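Local coordinates for protein acetyl-CoA acetyltransferase (Bacillus anthracis, PDB 3SS6) that probably catalyses the reversible thiolase condensation of two acetyl-CoA molecules into acetoacetyl-CoA and free coenzyme A, at residues V7-A12 and A275-Y280; S216-P221 and V346-P351. All blocks are in the same frame, centred on the assembly; numbering follows the deposited sequence.

Interaction 1: V7-A12 and A275-Y280; sequences VVITAA and ARIVGY
Ile9 pairs with Ala275 where the two strands run antiparallel, at 148° to each other, their axes approaching to 4.6 Å. Ile9 N donates to Ala275 O at 2.8 Å, and the return bond from Ala275 N to Ile9 O is weak; farther along, Ile277 N donates to Val7 O at 3.0 Å. Between them Val8 faces Arg276 in a non-hydrogen-bonded pair, CA to CA 4.2 Å. At Val7 the return bond is replaced by a water, which accepts from Val7 N and donates to Ile277 O. This ladder joins two central neighbours of the large mixed sheet, one strand from the N-terminal and one from the C-terminal thiolase family region. On the sheet face carrying Val7, Ile9 and Ile277, the isoleucines meet at about a right angle, with Ile9 CD1 3.9 Å from Ile277 CG1. Val7 lies alongside Ile277; its CG1, anti to the backbone N (chi1 -177°), reaches Ile277 CD1 at 4.0 Å, and helix 93-107 packs over this face. On the other face Val8 CG1 rests 4.2 Å from Arg276 CB, while the Arg276 guanidinium forms a salt bridge with Glu263.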
ATOM      1  N   VAL A   7     -15.596  -9.019 -45.021  1.00 14.29           N
ATOM      2  CA  VAL A   7     -14.404  -8.779 -44.205  1.00 14.01           C
ATOM      3  C   VAL A   7     -13.377  -9.897 -44.409  1.00 16.16           C
ATOM      4  O   VAL A   7     -13.684 -11.073 -44.217  1.00 17.01           O
ATOM      5  CB  VAL A   7     -14.770  -8.708 -42.730  1.00 15.51           C
ATOM      6  CG1 VAL A   7     -13.520  -8.391 -41.888  1.00 15.46           C
ATOM      7  CG2 VAL A   7     -15.853  -7.656 -42.510  1.00 16.67           C
ATOM      8  N   VAL A   8     -12.162  -9.530 -44.797  1.00 15.06           N
ATOM      9  CA  VAL A   8     -11.097 -10.509 -44.963  1.00 13.06           C
ATOM     10  C   VAL A   8      -9.941 -10.187 -44.031  1.00 16.27           C
ATOM     11  O   VAL A   8      -9.823  -9.073 -43.519  1.00 14.66           O
ATOM     12  CB  VAL A   8     -10.602 -10.613 -46.433  1.00 15.36           C
ATOM     13  CG1 VAL A   8     -11.756 -11.036 -47.345  1.00 16.90           C
ATOM     14  CG2 VAL A   8      -9.999  -9.303 -46.892  1.00 16.89           C
ATOM     15  N   ILE A   9      -9.102 -11.186 -43.803  1.00 15.76           N
ATOM     16  CA  ILE A   9      -8.010 -11.100 -42.848  1.00 13.18           C
ATOM     17  C   ILE A   9      -6.727 -11.317 -43.627  1.00 14.89           C
ATOM     18  O   ILE A   9      -6.567 -12.354 -44.271  1.00 15.92           O
ATOM     19  CB  ILE A   9      -8.146 -12.213 -41.787  1.00 12.64           C
ATOM     20  CG1 ILE A   9      -9.395 -11.975 -40.928  1.00 16.58           C
ATOM     21  CG2 ILE A   9      -6.902 -12.271 -40.891  1.00 14.21           C
ATOM     22  CD1 ILE A   9      -9.888 -13.221 -40.207  1.00 19.73           C
ATOM     23  N   THR A  10      -5.813 -10.353 -43.573  1.00 13.06           N
ATOM     24  CA  THR A  10      -4.594 -10.447 -44.391  1.00 16.71           C
ATOM     25  C   THR A  10      -3.317 -10.817 -43.630  1.00 16.77           C
ATOM     26  O   THR A  10      -2.285 -11.129 -44.251  1.00 17.58           O
ATOM     27  CB  THR A  10      -4.355  -9.142 -45.178  1.00 17.04           C
ATOM     28  OG1 THR A  10      -4.183  -8.056 -44.264  1.00 15.57           O
ATOM     29  CG2 THR A  10      -5.534  -8.858 -46.106  1.00 17.87           C
ATOM     30  N   ALA A  11      -3.379 -10.775 -42.303  1.00 14.72           N
ATOM     31  CA  ALA A  11      -2.258 -11.186 -41.462  1.00 15.88           C
ATOM     32  C   ALA A  11      -2.823 -11.625 -40.131  1.00 14.19           C
ATOM     33  O   ALA A  11      -3.879 -11.143 -39.713  1.00 14.78           O
ATOM     34  CB  ALA A  11      -1.254 -10.038 -41.257  1.00 14.56           C
ATOM     35  N   ALA A  12      -2.126 -12.552 -39.479  1.00 13.97           N
ATOM     36  CA  ALA A  12      -2.565 -13.063 -38.190  1.00 14.74           C
ATOM     37  C   ALA A  12      -1.335 -13.545 -37.443  1.00 14.86           C
ATOM     38  O   ALA A  12      -0.739 -14.558 -37.812  1.00 14.63           O
ATOM     39  CB  ALA A  12      -3.556 -14.203 -38.386  1.00 13.98           C
ATOM     40  N   ALA A 275      -7.947 -15.475 -44.966  1.00 16.60           N
ATOM     41  CA  ALA A 275      -9.257 -15.958 -44.550  1.00 13.48           C
ATOM     42  C   ALA A 275     -10.313 -14.868 -44.651  1.00 15.87           C
ATOM     43  O   ALA A 275      -9.984 -13.687 -44.741  1.00 16.13           O
ATOM     44  CB  ALA A 275      -9.181 -16.464 -43.101  1.00 14.89           C
ATOM     45  N   ARG A 276     -11.581 -15.277 -44.627  1.00 15.04           N
ATOM     46  CA  ARG A 276     -12.692 -14.338 -44.526  1.00 16.18           C
ATOM     47  C   ARG A 276     -13.498 -14.625 -43.268  1.00 17.58           C
ATOM     48  O   ARG A 276     -13.520 -15.755 -42.764  1.00 17.78           O
ATOM     49  CB  ARG A 276     -13.602 -14.417 -45.758  1.00 17.99           C
ATOM     50  CG  ARG A 276     -14.414 -15.716 -45.852  1.00 17.01           C
ATOM     51  CD  ARG A 276     -15.464 -15.666 -46.983  1.00 20.05           C
ATOM     52  NE  ARG A 276     -14.843 -15.593 -48.305  1.00 21.38           N
ATOM     53  CZ  ARG A 276     -14.680 -14.470 -48.999  1.00 23.37           C
ATOM     54  NH1 ARG A 276     -15.101 -13.307 -48.511  1.00 23.61           N
ATOM     55  NH2 ARG A 276     -14.102 -14.511 -50.192  1.00 23.91           N
ATOM     56  N   ILE A 277     -14.149 -13.597 -42.745  1.00 14.96           N
ATOM     57  CA  ILE A 277     -15.084 -13.800 -41.649  1.00 15.43           C
ATOM     58  C   ILE A 277     -16.475 -14.005 -42.239  1.00 18.17           C
ATOM     59  O   ILE A 277     -16.950 -13.180 -43.029  1.00 19.25           O
ATOM     60  CB  ILE A 277     -15.069 -12.610 -40.672  1.00 14.31           C
ATOM     61  CG1 ILE A 277     -13.731 -12.567 -39.931  1.00 15.96           C
ATOM     62  CG2 ILE A 277     -16.207 -12.751 -39.657  1.00 15.45           C
ATOM     63  CD1 ILE A 277     -13.483 -11.294 -39.114  1.00 17.35           C
ATOM     64  N   VAL A 278     -17.129 -15.112 -41.894  1.00 16.85           N
ATOM     65  CA  VAL A 278     -18.489 -15.321 -42.394  1.00 16.70           C
ATOM     66  C   VAL A 278     -19.597 -15.064 -41.372  1.00 17.49           C
ATOM     67  O   VAL A 278     -20.756 -14.932 -41.753  1.00 20.52           O
ATOM     68  CB  VAL A 278     -18.683 -16.708 -43.046  1.00 23.80           C
ATOM     69  CG1 VAL A 278     -17.779 -16.849 -44.278  1.00 26.94           C
ATOM     70  CG2 VAL A 278     -18.422 -17.810 -42.058  1.00 23.99           C
ATOM     71  N   GLY A 279     -19.245 -14.984 -40.088  1.00 16.79           N
ATOM     72  CA  GLY A 279     -20.237 -14.699 -39.060  1.00 17.78           C
ATOM     73  C   GLY A 279     -19.660 -14.695 -37.661  1.00 15.39           C
ATOM     74  O   GLY A 279     -18.527 -15.099 -37.448  1.00 15.46           O
ATOM     75  N   TYR A 280     -20.444 -14.207 -36.707  1.00 16.37           N
ATOM     76  CA  TYR A 280     -20.053 -14.227 -35.302  1.00 15.45           C
ATOM     77  C   TYR A 280     -21.299 -14.141 -34.453  1.00 15.43           C
ATOM     78  O   TYR A 280     -22.338 -13.653 -34.916  1.00 18.17           O
ATOM     79  CB  TYR A 280     -19.076 -13.081 -34.959  1.00 15.44           C
ATOM     80  CG  TYR A 280     -19.446 -11.755 -35.590  1.00 16.90           C
ATOM     81  CD1 TYR A 280     -20.361 -10.899 -34.981  1.00 15.26           C
ATOM     82  CD2 TYR A 280     -18.896 -11.368 -36.807  1.00 18.13           C
ATOM     83  CE1 TYR A 280     -20.707  -9.698 -35.571  1.00 17.25           C
ATOM     84  CE2 TYR A 280     -19.236 -10.170 -37.399  1.00 16.94           C
ATOM     85  CZ  TYR A 280     -20.143  -9.334 -36.772  1.00 17.62           C
ATOM     86  OH  TYR A 280     -20.506  -8.138 -37.352  1.00 20.92           O
TER
HETATM   87  O   HOH W   1     -17.551 -10.514 -43.729  1.00 27.46           O

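Interaction 2: S216-P221 and V346-P351; sequences SKDEHP and VGLGHP
His220 meets the end of helix 345-348 because its chi1 of -158° swings the imidazole away from its own backbone N, beside the carbonyl carbon, and lays the CD2 edge against two helix carbonyls. Leu348, with CG next to its backbone N (chi1 -73°), returns CD2 to the loop at Pro221 and Asp218. Gly347 O lies in the His220 ring plane, 3.3 Å from CD2, and Val346 O is equally close to that carbon. Gly349 CA sits over one face of the ring, 4.1 Å above it and offset toward the rim; here the chain leaves the helix with a positive phi. Pro221 presses its ring on the same Gly347 carbonyl, CG and CD each 3.2 Å from Gly347 O, and its CG touches Leu348 CD2 at 4.0 Å. The Asp218 carboxylate passes obliquely by that methyl but is held elsewhere, by Arg14 and the backbone N of Ile17. The contact thus docks the loop after strand 212-215 on the turn that leads into the Gly-His-Pro sequence, an active-site signature of thiolases. One water joins His220 N to Leu348 O, and another lies in the imidazole plane between NE2 and Val346 O. From the loop, the carbonyls at the helix end are therefore met by ring carbons and water rather than by direct N-H donors, and they would probably polarise the imidazole C-H edge.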
ATOM      1  N   SER A 216      10.862 -16.371 -27.904  1.00 15.41           N
ATOM      2  CA  SER A 216      10.367 -16.792 -29.206  1.00 15.99           C
ATOM      3  C   SER A 216       9.540 -18.079 -29.179  1.00 17.88           C
ATOM      4  O   SER A 216       8.980 -18.460 -30.209  1.00 18.55           O
ATOM      5  CB  SER A 216      11.529 -16.921 -30.201  1.00 20.06           C
ATOM      6  OG  SER A 216      12.420 -17.938 -29.790  1.00 22.19           O
ATOM      7  N   LYS A 217       9.452 -18.731 -28.018  1.00 16.84           N
ATOM      8  CA  LYS A 217       8.741 -20.006 -27.911  1.00 15.89           C
ATOM      9  C   LYS A 217       7.783 -20.032 -26.721  1.00 17.83           C
ATOM     10  O   LYS A 217       8.129 -19.587 -25.624  1.00 17.65           O
ATOM     11  CB  LYS A 217       9.727 -21.167 -27.777  1.00 20.80           C
ATOM     12  CG  LYS A 217      10.874 -21.127 -28.786  1.00 32.42           C
ATOM     13  CD  LYS A 217      10.418 -21.479 -30.194  1.00 41.65           C
ATOM     14  CE  LYS A 217      10.084 -22.962 -30.307  1.00 48.42           C
ATOM     15  NZ  LYS A 217       9.833 -23.409 -31.710  1.00 50.16           N
ATOM     16  N   ASP A 218       6.592 -20.575 -26.948  1.00 14.80           N
ATOM     17  CA  ASP A 218       5.591 -20.735 -25.890  1.00 12.56           C
ATOM     18  C   ASP A 218       6.205 -21.484 -24.712  1.00 16.23           C
ATOM     19  O   ASP A 218       6.841 -22.530 -24.897  1.00 18.02           O
ATOM     20  CB  ASP A 218       4.395 -21.521 -26.437  1.00 13.30           C
ATOM     21  CG  ASP A 218       3.666 -20.780 -27.548  1.00 16.04           C
ATOM     22  OD1 ASP A 218       3.272 -19.606 -27.336  1.00 14.72           O
ATOM     23  OD2 ASP A 218       3.475 -21.377 -28.633  1.00 15.80           O
ATOM     24  N   GLU A 219       6.028 -20.971 -23.498  1.00 14.40           N
ATOM     25  CA  GLU A 219       6.743 -21.594 -22.393  1.00 17.92           C
ATOM     26  C   GLU A 219       5.857 -22.355 -21.406  1.00 13.97           C
ATOM     27  O   GLU A 219       6.374 -22.982 -20.475  1.00 17.01           O
ATOM     28  CB  GLU A 219       7.704 -20.614 -21.693  1.00 26.00           C
ATOM     29  CG  GLU A 219       7.021 -19.434 -21.090  1.00 22.67           C
ATOM     30  CD  GLU A 219       7.947 -18.492 -20.306  1.00 20.96           C
ATOM     31  OE1 GLU A 219       9.171 -18.718 -20.159  1.00 24.77           O
ATOM     32  OE2 GLU A 219       7.416 -17.498 -19.808  1.00 17.68           O
ATOM     33  N   HIS A 220       4.544 -22.353 -21.637  1.00 12.59           N
ATOM     34  CA  HIS A 220       3.639 -23.075 -20.736  1.00 14.41           C
ATOM     35  C   HIS A 220       3.644 -24.600 -20.927  1.00 16.62           C
ATOM     36  O   HIS A 220       3.502 -25.335 -19.959  1.00 16.29           O
ATOM     37  CB  HIS A 220       2.194 -22.543 -20.817  1.00 15.74           C
ATOM     38  CG  HIS A 220       1.382 -22.847 -19.596  1.00 17.07           C
ATOM     39  ND1 HIS A 220       1.451 -22.081 -18.451  1.00 20.39           N
ATOM     40  CD2 HIS A 220       0.501 -23.841 -19.331  1.00 17.69           C
ATOM     41  CE1 HIS A 220       0.638 -22.581 -17.538  1.00 19.44           C
ATOM     42  NE2 HIS A 220       0.050 -23.649 -18.044  1.00 17.92           N
ATOM     43  N   PRO A 221       3.773 -25.084 -22.174  1.00 15.35           N
ATOM     44  CA  PRO A 221       3.725 -26.543 -22.328  1.00 17.88           C
ATOM     45  C   PRO A 221       4.855 -27.227 -21.566  1.00 20.15           C
ATOM     46  O   PRO A 221       5.987 -26.727 -21.569  1.00 19.83           O
ATOM     47  CB  PRO A 221       3.883 -26.736 -23.835  1.00 15.87           C
ATOM     48  CG  PRO A 221       3.210 -25.489 -24.409  1.00 14.27           C
ATOM     49  CD  PRO A 221       3.698 -24.390 -23.472  1.00 15.91           C
ATOM     50  N   VAL A 346      -5.022 -25.290 -21.501  1.00 14.71           N
ATOM     51  CA  VAL A 346      -4.358 -26.013 -20.427  1.00 13.22           C
ATOM     52  C   VAL A 346      -2.867 -26.165 -20.722  1.00 15.55           C
ATOM     53  O   VAL A 346      -2.018 -25.918 -19.856  1.00 17.21           O
ATOM     54  CB  VAL A 346      -5.011 -27.368 -20.137  1.00 16.32           C
ATOM     55  CG1 VAL A 346      -4.146 -28.162 -19.154  1.00 16.84           C
ATOM     56  CG2 VAL A 346      -6.417 -27.151 -19.574  1.00 16.38           C
ATOM     57  N   GLY A 347      -2.542 -26.551 -21.948  1.00 15.01           N
ATOM     58  CA  GLY A 347      -1.140 -26.687 -22.315  1.00 16.31           C
ATOM     59  C   GLY A 347      -0.423 -25.397 -22.696  1.00 14.73           C
ATOM     60  O   GLY A 347       0.757 -25.202 -22.356  1.00 16.45           O
ATOM     61  N   LEU A 348      -1.124 -24.515 -23.391  1.00 13.87           N
ATOM     62  CA  LEU A 348      -0.501 -23.316 -23.957  1.00 13.66           C
ATOM     63  C   LEU A 348      -0.623 -22.081 -23.081  1.00 15.16           C
ATOM     64  O   LEU A 348       0.148 -21.138 -23.247  1.00 16.59           O
ATOM     65  CB  LEU A 348      -1.103 -22.999 -25.325  1.00 14.93           C
ATOM     66  CG  LEU A 348      -0.678 -23.935 -26.451  1.00 15.89           C
ATOM     67  CD1 LEU A 348      -1.679 -23.831 -27.590  1.00 18.19           C
ATOM     68  CD2 LEU A 348       0.750 -23.576 -26.909  1.00 15.79           C
ATOM     69  N   GLY A 349      -1.577 -22.068 -22.162  1.00 14.41           N
ATOM     70  CA  GLY A 349      -1.779 -20.904 -21.321  1.00 14.43           C
ATOM     71  C   GLY A 349      -2.979 -20.072 -21.734  1.00 14.56           C
ATOM     72  O   GLY A 349      -3.520 -20.247 -22.814  1.00 16.04           O
ATOM     73  N   HIS A 350      -3.410 -19.195 -20.837  1.00 15.02           N
ATOM     74  CA  HIS A 350      -4.589 -18.370 -21.048  1.00 15.58           C
ATOM     75  C   HIS A 350      -4.418 -16.886 -20.683  1.00 12.31           C
ATOM     76  O   HIS A 350      -4.915 -16.455 -19.662  1.00 14.03           O
ATOM     77  CB  HIS A 350      -5.751 -18.994 -20.264  1.00 15.50           C
ATOM     78  CG  HIS A 350      -7.081 -18.346 -20.493  1.00 14.39           C
ATOM     79  ND1 HIS A 350      -7.363 -17.579 -21.599  1.00 14.88           N
ATOM     80  CD2 HIS A 350      -8.221 -18.388 -19.764  1.00 17.59           C
ATOM     81  CE1 HIS A 350      -8.612 -17.156 -21.531  1.00 14.84           C
ATOM     82  NE2 HIS A 350      -9.155 -17.635 -20.428  1.00 16.11           N
ATOM     83  N   PRO A 351      -3.751 -16.103 -21.522  1.00 12.71           N
ATOM     84  CA  PRO A 351      -3.634 -14.669 -21.232  1.00 11.58           C
ATOM     85  C   PRO A 351      -4.984 -14.148 -21.674  1.00 13.86           C
ATOM     86  O   PRO A 351      -5.249 -13.982 -22.854  1.00 14.84           O
ATOM     87  CB  PRO A 351      -2.544 -14.207 -22.192  1.00 14.46           C
ATOM     88  CG  PRO A 351      -2.537 -15.206 -23.285  1.00 18.13           C
ATOM     89  CD  PRO A 351      -2.985 -16.502 -22.710  1.00 12.45           C
TER
HETATM   90  O   HOH W   2       2.907 -20.954 -23.556  1.00 14.72           O
HETATM   91  O   HOH W   3      -2.070 -25.384 -17.166  1.00 20.13           O

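In the fold
Interactions 1 and 2 both tie the N-terminal thiolase family region to the C-terminal one, by different means: a strand ladder in the first, a loop packed on a helix end in the second. Their centres are 25 Å apart and their nearest atoms about 12 Å, so they do not touch. Strand 7-19 connects them, since it starts in interaction 1 and farther along supplies Arg14 and Ile17, which hold Asp218 of interaction 2. Segment 346-351 runs into His350 and Pro351, whose motif in relatives lines the active site, as Cys91, oxidised to S-hydroxycysteine, probably does here. Interaction 1 instead has a potassium ion about 7 Å from the Ile9 side chain.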